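VIN1 (Oscarella pearsei, PDB 6BFI) binds actin filaments as a vinculin-family protein and may play a role in cell-cell adhesion. Local coordinates at residues A[131-145]-A[238-250]. Residues are numbered along the deposited sequence; the frame is centred on the assembly and turned at random.
Sequences VRKMVKVCRSVQEYL and LFIAIEEIIRVLQ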
loop_
_atom_site.group_PDB
_atom_site.type_symbol
_atom_site.label_atom_id
_atom_site.label_comp_id
_atom_site.label_asym_id
_atom_site.label_seq_id
_atom_site.Cartn_x
_atom_site.Cartn_y
_atom_site.Cartn_z
ATOM N N VAL A 131 11.914 25.087 2.570
ATOM C CA VAL A 131 10.709 24.539 3.188
ATOM C C VAL A 131 9.969 25.617 3.970
ATOM O O VAL A 131 8.732 25.660 3.975
ATOM C CB VAL A 131 11.060 23.328 4.072
ATOM C CG1 VAL A 131 9.839 22.859 4.846
ATOM C CG2 VAL A 131 11.606 22.196 3.215
ATOM N N ARG A 132 10.706 26.515 4.630
ATOM C CA ARG A 132 10.055 27.621 5.330
ATOM C C ARG A 132 9.284 28.511 4.362
ATOM O O ARG A 132 8.167 28.949 4.665
ATOM C CB ARG A 132 11.084 28.443 6.107
ATOM C CG ARG A 132 11.534 27.814 7.417
ATOM C CD ARG A 132 12.202 28.843 8.317
ATOM N NE ARG A 132 13.293 29.539 7.640
ATOM C CZ ARG A 132 14.574 29.197 7.736
ATOM N NH1 ARG A 132 14.934 28.165 8.487
ATOM N NH2 ARG A 132 15.497 29.888 7.082
ATOM N N LYS A 133 9.861 28.785 3.187
ATOM C CA LYS A 133 9.148 29.576 2.185
ATOM C C LYS A 133 7.864 28.880 1.738
ATOM O O LYS A 133 6.776 29.477 1.749
ATOM C CB LYS A 133 10.062 29.843 0.989
ATOM C CG LYS A 133 9.386 30.578 -0.153
ATOM C CD LYS A 133 10.070 30.277 -1.476
ATOM C CE LYS A 133 9.946 28.801 -1.837
ATOM N NZ LYS A 133 8.523 28.376 -1.969
ATOM N N MET A 134 7.975 27.607 1.341
ATOM C CA MET A 134 6.805 26.866 0.869
ATOM C C MET A 134 5.708 26.837 1.928
ATOM O O MET A 134 4.546 27.167 1.650
ATOM C CB MET A 134 7.210 25.443 0.478
ATOM C CG MET A 134 8.432 25.370 -0.420
ATOM S SD MET A 134 8.669 23.742 -1.160
ATOM C CE MET A 134 9.986 24.094 -2.322
ATOM N N VAL A 135 6.068 26.450 3.156
ATOM C CA VAL A 135 5.108 26.413 4.255
ATOM C C VAL A 135 4.494 27.787 4.483
ATOM O O VAL A 135 3.312 27.896 4.820
ATOM C CB VAL A 135 5.787 25.868 5.529
ATOM C CG1 VAL A 135 4.895 26.053 6.748
ATOM C CG2 VAL A 135 6.134 24.399 5.348
ATOM N N LYS A 136 5.274 28.851 4.292
ATOM C CA LYS A 136 4.728 30.203 4.393
ATOM C C LYS A 136 3.597 30.412 3.389
ATOM O O LYS A 136 2.499 30.858 3.755
ATOM C CB LYS A 136 5.850 31.222 4.186
ATOM C CG LYS A 136 5.415 32.669 4.048
ATOM C CD LYS A 136 6.640 33.554 3.837
ATOM C CE LYS A 136 6.264 34.975 3.453
ATOM N NZ LYS A 136 7.474 35.793 3.133
ATOM N N VAL A 137 3.837 30.069 2.119
ATOM C CA VAL A 137 2.788 30.204 1.105
ATOM C C VAL A 137 1.552 29.397 1.497
ATOM O O VAL A 137 0.423 29.916 1.518
ATOM C CB VAL A 137 3.321 29.780 -0.275
ATOM C CG1 VAL A 137 2.176 29.639 -1.265
ATOM C CG2 VAL A 137 4.349 30.783 -0.779
ATOM N N CYS A 138 1.751 28.111 1.816
ATOM C CA CYS A 138 0.627 27.246 2.173
ATOM C C CYS A 138 -0.159 27.808 3.353
ATOM O O CYS A 138 -1.393 27.717 3.388
ATOM C CB CYS A 138 1.129 25.837 2.493
ATOM S SG CYS A 138 1.997 25.013 1.139
ATOM N N ARG A 139 0.539 28.383 4.332
ATOM C CA ARG A 139 -0.140 28.996 5.467
ATOM C C ARG A 139 -0.967 30.195 5.028
ATOM O O ARG A 139 -2.091 30.381 5.505
ATOM C CB ARG A 139 0.871 29.413 6.536
ATOM C CG ARG A 139 1.489 28.266 7.321
ATOM C CD ARG A 139 0.441 27.435 8.040
ATOM N NE ARG A 139 1.037 26.620 9.096
ATOM C CZ ARG A 139 0.407 25.639 9.734
ATOM N NH1 ARG A 139 -0.843 25.332 9.418
ATOM N NH2 ARG A 139 1.032 24.960 10.686
ATOM N N SER A 140 -0.434 31.021 4.124
ATOM C CA SER A 140 -1.189 32.187 3.672
ATOM C C SER A 140 -2.490 31.768 2.993
ATOM O O SER A 140 -3.575 32.248 3.354
ATOM C CB SER A 140 -0.338 33.045 2.734
ATOM O OG SER A 140 -0.159 32.422 1.476
ATOM N N VAL A 141 -2.406 30.855 2.018
ATOM C CA VAL A 141 -3.622 30.462 1.305
ATOM C C VAL A 141 -4.585 29.735 2.242
ATOM O O VAL A 141 -5.808 29.949 2.194
ATOM C CB VAL A 141 -3.266 29.618 0.067
ATOM C CG1 VAL A 141 -2.356 28.471 0.442
ATOM C CG2 VAL A 141 -4.522 29.105 -0.611
ATOM N N GLN A 142 -4.050 28.890 3.126
ATOM C CA GLN A 142 -4.895 28.193 4.090
ATOM C C GLN A 142 -5.640 29.175 4.986
ATOM O O GLN A 142 -6.829 28.990 5.271
ATOM C CB GLN A 142 -4.046 27.242 4.927
ATOM C CG GLN A 142 -4.836 26.421 5.917
ATOM C CD GLN A 142 -3.946 25.655 6.866
ATOM O OE1 GLN A 142 -2.903 26.151 7.297
ATOM N NE2 GLN A 142 -4.347 24.436 7.196
ATOM N N GLU A 143 -4.957 30.228 5.436
ATOM C CA GLU A 143 -5.613 31.246 6.249
ATOM C C GLU A 143 -6.686 31.978 5.456
ATOM O O GLU A 143 -7.763 32.273 5.987
ATOM C CB GLU A 143 -4.582 32.236 6.791
ATOM C CG GLU A 143 -3.676 31.667 7.871
ATOM C CD GLU A 143 -2.428 32.500 8.084
ATOM O OE1 GLU A 143 -2.321 33.586 7.472
ATOM O OE2 GLU A 143 -1.550 32.067 8.860
ATOM N N TYR A 144 -6.419 32.274 4.179
ATOM C CA TYR A 144 -7.419 32.979 3.386
ATOM C C TYR A 144 -8.623 32.107 3.050
ATOM O O TYR A 144 -9.674 32.644 2.686
ATOM C CB TYR A 144 -6.803 33.528 2.098
ATOM C CG TYR A 144 -7.734 34.464 1.354
ATOM C CD1 TYR A 144 -8.147 35.661 1.927
ATOM C CD2 TYR A 144 -8.205 34.149 0.086
ATOM C CE1 TYR A 144 -8.999 36.517 1.257
ATOM C CE2 TYR A 144 -9.056 35.001 -0.591
ATOM C CZ TYR A 144 -9.449 36.183 -0.001
ATOM O OH TYR A 144 -10.297 37.031 -0.672
ATOM N N LEU A 145 -8.496 30.780 3.162
ATOM C CA LEU A 145 -9.639 29.910 2.894
ATOM C C LEU A 145 -10.836 30.256 3.777
ATOM O O LEU A 145 -11.986 30.205 3.324
ATOM C CB LEU A 145 -9.246 28.447 3.090
ATOM C CG LEU A 145 -8.504 27.785 1.931
ATOM C CD1 LEU A 145 -8.153 26.350 2.283
ATOM C CD2 LEU A 145 -9.345 27.843 0.666
ATOM N N LEU A 238 -10.325 21.209 2.166
ATOM C CA LEU A 238 -9.167 21.956 1.681
ATOM C C LEU A 238 -8.185 22.250 2.810
ATOM O O LEU A 238 -6.969 22.086 2.647
ATOM C CB LEU A 238 -9.623 23.254 1.017
ATOM C CG LEU A 238 -10.151 23.151 -0.413
ATOM C CD1 LEU A 238 -10.867 24.432 -0.814
ATOM C CD2 LEU A 238 -9.011 22.856 -1.375
ATOM N N PHE A 239 -8.701 22.676 3.966
ATOM C CA PHE A 239 -7.850 22.984 5.114
ATOM C C PHE A 239 -7.008 21.779 5.513
ATOM O O PHE A 239 -5.798 21.898 5.744
ATOM C CB PHE A 239 -8.721 23.448 6.284
ATOM C CG PHE A 239 -7.944 23.867 7.499
ATOM C CD1 PHE A 239 -7.580 25.190 7.679
ATOM C CD2 PHE A 239 -7.591 22.943 8.472
ATOM C CE1 PHE A 239 -6.870 25.584 8.797
ATOM C CE2 PHE A 239 -6.879 23.330 9.592
ATOM C CZ PHE A 239 -6.517 24.651 9.754
ATOM N N ILE A 240 -7.638 20.605 5.595
ATOM C CA ILE A 240 -6.941 19.396 6.018
ATOM C C ILE A 240 -5.903 18.983 4.981
ATOM O O ILE A 240 -4.763 18.647 5.327
ATOM C CB ILE A 240 -7.960 18.274 6.293
ATOM C CG1 ILE A 240 -8.683 18.537 7.618
ATOM C CG2 ILE A 240 -7.286 16.907 6.289
ATOM C CD1 ILE A 240 -9.858 17.626 7.872
ATOM N N ALA A 241 -6.273 19.013 3.696
ATOM C CA ALA A 241 -5.308 18.685 2.649
ATOM C C ALA A 241 -4.086 19.592 2.715
ATOM O O ALA A 241 -2.947 19.123 2.592
ATOM C CB ALA A 241 -5.968 18.780 1.275
ATOM N N ILE A 242 -4.297 20.895 2.917
ATOM C CA ILE A 242 -3.165 21.814 2.988
ATOM C C ILE A 242 -2.341 21.555 4.245
ATOM O O ILE A 242 -1.107 21.669 4.227
ATOM C CB ILE A 242 -3.655 23.270 2.908
ATOM C CG1 ILE A 242 -4.287 23.535 1.543
ATOM C CG2 ILE A 242 -2.505 24.243 3.149
ATOM C CD1 ILE A 242 -4.775 24.969 1.363
ATOM N N GLU A 243 -3.000 21.201 5.353
ATOM C CA GLU A 243 -2.272 20.800 6.554
ATOM C C GLU A 243 -1.342 19.629 6.262
ATOM O O GLU A 243 -0.171 19.633 6.662
ATOM C CB GLU A 243 -3.250 20.429 7.671
ATOM C CG GLU A 243 -3.762 21.601 8.481
ATOM C CD GLU A 243 -2.694 22.212 9.364
ATOM O OE1 GLU A 243 -2.022 21.454 10.095
ATOM O OE2 GLU A 243 -2.524 23.449 9.324
ATOM N N GLU A 244 -1.850 18.616 5.555
ATOM C CA GLU A 244 -1.028 17.449 5.254
ATOM C C GLU A 244 0.112 17.807 4.312
ATOM O O GLU A 244 1.229 17.303 4.469
ATOM C CB GLU A 244 -1.891 16.331 4.665
ATOM C CG GLU A 244 -1.168 15.000 4.508
ATOM C CD GLU A 244 -0.853 14.332 5.835
ATOM O OE1 GLU A 244 -1.340 14.809 6.881
ATOM O OE2 GLU A 244 -0.117 13.324 5.834
ATOM N N ILE A 245 -0.147 18.673 3.329
ATOM C CA ILE A 245 0.932 19.157 2.469
ATOM C C ILE A 245 2.022 19.808 3.308
ATOM O O ILE A 245 3.216 19.574 3.092
ATOM C CB ILE A 245 0.386 20.126 1.405
ATOM C CG1 ILE A 245 -0.217 19.355 0.234
ATOM C CG2 ILE A 245 1.486 21.048 0.900
ATOM C CD1 ILE A 245 -0.824 20.241 -0.832
ATOM N N ILE A 246 1.628 20.627 4.287
ATOM C CA ILE A 246 2.610 21.290 5.140
ATOM C C ILE A 246 3.389 20.265 5.953
ATOM O O ILE A 246 4.603 20.402 6.150
ATOM C CB ILE A 246 1.918 22.331 6.042
ATOM C CG1 ILE A 246 1.340 23.463 5.193
ATOM C CG2 ILE A 246 2.891 22.888 7.074
ATOM C CD1 ILE A 246 0.529 24.471 5.981
ATOM N N ARG A 247 2.712 19.217 6.427
ATOM C CA ARG A 247 3.384 18.213 7.245
ATOM C C ARG A 247 4.394 17.417 6.426
ATOM O O ARG A 247 5.529 17.198 6.864
ATOM C CB ARG A 247 2.356 17.279 7.884
ATOM C CG ARG A 247 2.948 16.366 8.945
ATOM C CD ARG A 247 1.956 15.305 9.391
ATOM N NE ARG A 247 1.677 14.344 8.327
ATOM C CZ ARG A 247 2.398 13.249 8.101
ATOM N NH1 ARG A 247 3.447 12.972 8.865
ATOM N NH2 ARG A 247 2.071 12.431 7.109
ATOM N N VAL A 248 3.997 16.975 5.231
ATOM C CA VAL A 248 4.894 16.192 4.387
ATOM C C VAL A 248 6.041 17.052 3.876
ATOM O O VAL A 248 7.167 16.564 3.713
ATOM C CB VAL A 248 4.102 15.551 3.232
ATOM C CG1 VAL A 248 5.021 14.728 2.342
ATOM C CG2 VAL A 248 2.976 14.687 3.782
ATOM N N LEU A 249 5.781 18.338 3.620
ATOM C CA LEU A 249 6.838 19.250 3.196
ATOM C C LEU A 249 7.968 19.318 4.214
ATOM O O LEU A 249 9.130 19.504 3.838
ATOM C CB LEU A 249 6.263 20.650 2.959
ATOM C CG LEU A 249 5.774 20.992 1.551
ATOM C CD1 LEU A 249 5.055 22.336 1.536
ATOM C CD2 LEU A 249 6.941 21.007 0.584
ATOM N N GLN A 250 7.653 19.162 5.498
ATOM C CA GLN A 250 8.623 19.325 6.570
ATOM C C GLN A 250 9.248 18.011 7.024
ATOM O O GLN A 250 10.070 18.021 7.946
ATOM C CB GLN A 250 7.965 20.025 7.764
ATOM C CG GLN A 250 7.518 21.451 7.466
ATOM C CD GLN A 250 6.776 22.088 8.626
ATOM O OE1 GLN A 250 6.078 21.408 9.378
ATOM N NE2 GLN A 250 6.926 23.401 8.777
#
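Arg139, Gln142 and Glu243 form a small polar network across two antiparallel helices of a vinculin-family helical bundle; the axes of segments 131-145 and 238-249 run 171° apart and approach to 9.9 Å. Glu243 OE2 takes two donors: Arg139 NH1 in a salt bridge at 2.5 Å, bent and hence weak as a hydrogen bond, and Gln142 NE2 at 3.0 Å. The latter bond is the straighter (158°), lies near the amide plane and uses the anti lone pair of OE2. Within helix 131-145, Arg139 NH1 donates to Gln142 OE1 at 3.1 Å in both the guanidinium and carbonyl planes; both ends of the amide are engaged, which probably holds its orientation.

With CG anti to the backbone N (chi1 -177°) and the chain extended beyond it, Gln142 reaches across to Phe239, where NE2 sits 3.1 Å above the ring plane, over its centre; Gln142 NE2 also makes a weak hydrogen bond to Phe239 O. A leucine in place of Gln142 would probably leave Arg139 NH1 without its amide acceptor and Glu243 OE2 with Arg139 as its one partner across the two segments.

Knobs-into-holes packing continues the interface: Cys138 sits among Ile242, Ile245, Ile246 and Leu249, while Ile242 fills the hole between Cys138, Val141, Gln142 and Leu145. Behind this layer, Met134 and Val141 also touch helix 154-178, and Ile245 touches helix 185-215, so the apolar side of the pair is packed against both. Ile246 joins the apolar and polar layers, its CD1 lying over one guanidinium face of Arg139, 3.6 Å from Arg139 CD.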